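Local atomic coordinates of peptidoglycan-binding domain 1 (Burkholderia, PDB entry 5NM7), a protein that probably binds bacterial peptidoglycan and cleaves its glycan strands, as a modular phage endolysin with a lysozyme-like N-acetylmuramidase catalytic domain. Residues K103-F107 with K204-Q210. Numbering follows the deposited sequence.
With GLY (glycine), chain E.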
loop_
_atom_site.group_PDB
_atom_site.type_symbol
_atom_site.label_atom_id
_atom_site.label_comp_id
_atom_site.label_asym_id
_atom_site.label_seq_id
_atom_site.Cartn_x
_atom_site.Cartn_y
_atom_site.Cartn_z
ATOM N N LYS A 103 -0.431 -1.640 -1.868
ATOM C CA LYS A 103 -1.289 -1.825 -3.026
ATOM C C LYS A 103 -1.264 -0.619 -3.961
ATOM O O LYS A 103 -1.719 -0.725 -5.119
ATOM C CB LYS A 103 -2.736 -2.039 -2.585
ATOM C CG LYS A 103 -2.958 -3.321 -1.811
ATOM C CD LYS A 103 -2.922 -4.525 -2.744
ATOM C CE LYS A 103 -3.167 -5.852 -2.032
ATOM N NZ LYS A 103 -1.968 -6.333 -1.286
ATOM N N GLY A 104 -0.771 0.512 -3.485
ATOM C CA GLY A 104 -0.702 1.748 -4.261
ATOM C C GLY A 104 -1.890 2.594 -3.868
ATOM O O GLY A 104 -1.826 3.359 -2.884
ATOM N N ALA A 105 -2.995 2.435 -4.603
ATOM C CA ALA A 105 -4.241 3.037 -4.159
ATOM C C ALA A 105 -4.772 2.321 -2.891
ATOM O O ALA A 105 -5.033 1.140 -2.931
ATOM C CB ALA A 105 -5.294 2.966 -5.257
ATOM N N GLY A 106 -4.950 3.080 -1.828
ATOM C CA GLY A 106 -5.560 2.581 -0.598
ATOM C C GLY A 106 -7.084 2.597 -0.632
ATOM O O GLY A 106 -7.733 2.043 0.264
ATOM N N PHE A 107 -7.641 3.259 -1.648
ATOM C CA PHE A 107 -9.089 3.370 -1.809
ATOM C C PHE A 107 -9.533 2.888 -3.174
ATOM O O PHE A 107 -8.813 3.021 -4.180
ATOM C CB PHE A 107 -9.539 4.823 -1.654
ATOM C CG PHE A 107 -9.264 5.386 -0.309
ATOM C CD1 PHE A 107 -8.081 6.096 -0.061
ATOM C CD2 PHE A 107 -10.137 5.147 0.736
ATOM C CE1 PHE A 107 -7.807 6.602 1.195
ATOM C CE2 PHE A 107 -9.864 5.669 1.989
ATOM C CZ PHE A 107 -8.694 6.382 2.220
ATOM N N LYS A 204 -10.741 4.588 6.667
ATOM C CA LYS A 204 -11.583 5.326 5.700
ATOM C C LYS A 204 -11.176 6.773 5.439
ATOM O O LYS A 204 -11.627 7.351 4.445
ATOM C CB LYS A 204 -13.028 5.266 6.199
ATOM C CG LYS A 204 -13.664 3.905 6.177
ATOM C CD LYS A 204 -15.053 3.940 6.821
ATOM C CE LYS A 204 -15.773 2.636 6.532
ATOM N NZ LYS A 204 -17.036 2.585 7.302
ATOM N N VAL A 205 -10.342 7.363 6.296
ATOM C CA VAL A 205 -9.991 8.765 6.227
ATOM C C VAL A 205 -8.956 9.034 5.148
ATOM O O VAL A 205 -9.132 9.903 4.290
ATOM C CB VAL A 205 -9.475 9.278 7.586
ATOM C CG1 VAL A 205 -8.869 10.682 7.484
ATOM C CG2 VAL A 205 -10.615 9.269 8.602
ATOM N N SER A 206 -7.840 8.302 5.164
ATOM C CA SER A 206 -6.756 8.646 4.253
ATOM C C SER A 206 -5.729 7.535 4.170
ATOM O O SER A 206 -5.684 6.647 5.035
ATOM C CB SER A 206 -6.027 9.888 4.716
ATOM O OG SER A 206 -5.346 9.651 5.946
ATOM N N GLU A 207 -4.915 7.614 3.120
ATOM C CA GLU A 207 -3.799 6.661 2.983
ATOM C C GLU A 207 -2.777 6.869 4.096
ATOM O O GLU A 207 -2.126 5.909 4.531
ATOM C CB GLU A 207 -3.126 6.804 1.644
ATOM C CG GLU A 207 -3.999 6.243 0.537
ATOM C CD GLU A 207 -3.335 6.286 -0.828
ATOM O OE1 GLU A 207 -2.215 6.836 -0.921
ATOM O OE2 GLU A 207 -3.957 5.765 -1.784
ATOM N N ALA A 208 -2.630 8.104 4.556
ATOM C CA ALA A 208 -1.769 8.372 5.713
ATOM C C ALA A 208 -2.164 7.548 6.944
ATOM O O ALA A 208 -1.306 7.009 7.628
ATOM C CB ALA A 208 -1.752 9.863 6.025
ATOM N N GLU A 209 -3.475 7.440 7.218
ATOM C CA GLU A 209 -3.935 6.611 8.309
ATOM C C GLU A 209 -3.669 5.136 8.050
ATOM O O GLU A 209 -3.348 4.390 8.961
ATOM C CB GLU A 209 -5.424 6.830 8.602
ATOM C CG GLU A 209 -5.715 8.196 9.202
ATOM C CD GLU A 209 -5.148 8.356 10.627
ATOM O OE1 GLU A 209 -5.035 7.347 11.336
ATOM O OE2 GLU A 209 -4.834 9.488 11.067
ATOM N N GLN A 210 -3.781 4.731 6.794
ATOM C CA GLN A 210 -3.521 3.351 6.406
ATOM C C GLN A 210 -2.043 3.009 6.586
ATOM O O GLN A 210 -1.723 1.916 7.040
ATOM C CB GLN A 210 -3.956 3.156 4.979
ATOM C CG GLN A 210 -5.448 3.316 4.839
ATOM C CD GLN A 210 -5.894 3.232 3.395
ATOM O OE1 GLN A 210 -5.100 2.969 2.503
ATOM N NE2 GLN A 210 -7.184 3.408 3.177
HETATM N N GLY E . 3.156 7.525 10.600
HETATM C CA GLY E . 2.733 7.312 9.172
HETATM C C GLY E . 1.713 8.328 8.723
HETATM O O GLY E . 1.403 9.197 9.530
HETATM O OXT GLY E . 1.206 8.342 7.577
HETATM O O HOH W 1 -0.278 4.908 -1.473
HETATM O O HOH W 2 -6.392 5.680 -3.135
#
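In the N-acetylmuramidase domain of this endolysin, the loop leaving helix 91-101 is pinned to the first turn of helix 207-219, where Gly106 and Phe107 meet Glu207 and Gln210. Gly106 N donates a nearly straight bond (173°) to Glu207 OE2, 2.9 Å away, entering from above the carboxylate plane. Glutamate suits this place because its two oxygens serve several donors: OE2 also accepts from a water that in turn accepts a hydrogen bond from Phe107 N, while OE1 receives a second water, which also donates to Gly104 O, and OE1 also forms a salt bridge with Lys60 and accepts from Leu75 N. The positive charge of Lys60 probably favours the ionised carboxylate.

Gln210, extended beyond CG, lays its amide against the loop. Its NE2 donates a hydrogen bond to Gly106 O (3.3 Å), above the carbonyl plane, and another to Met203 O; OE1 accepts from Ala180 N and approaches Gly106 CA to 3.2 Å. Gly106, with no side chain, lets the amide oxygen come this close to its CA, consistent with glycine at this position. The same NE2 lies 3.5 Å above the Phe107 ring, near its rim. With CG beside its own backbone N (chi1 -63°), the ring directs its edge at the break between helices 196-205 and 207-219, CZ meeting Ser206 CA at 3.6 Å. Ser206 is the N-cap of helix 207-219, its OG accepting from Glu209 N.

Arg73 makes a cation-pi contact with Phe107, and Pro113 lies against Gln210 and Lys204. The loop thus bridges the junction of helices 196-205 and 207-219 before the chain continues into strand 115-117.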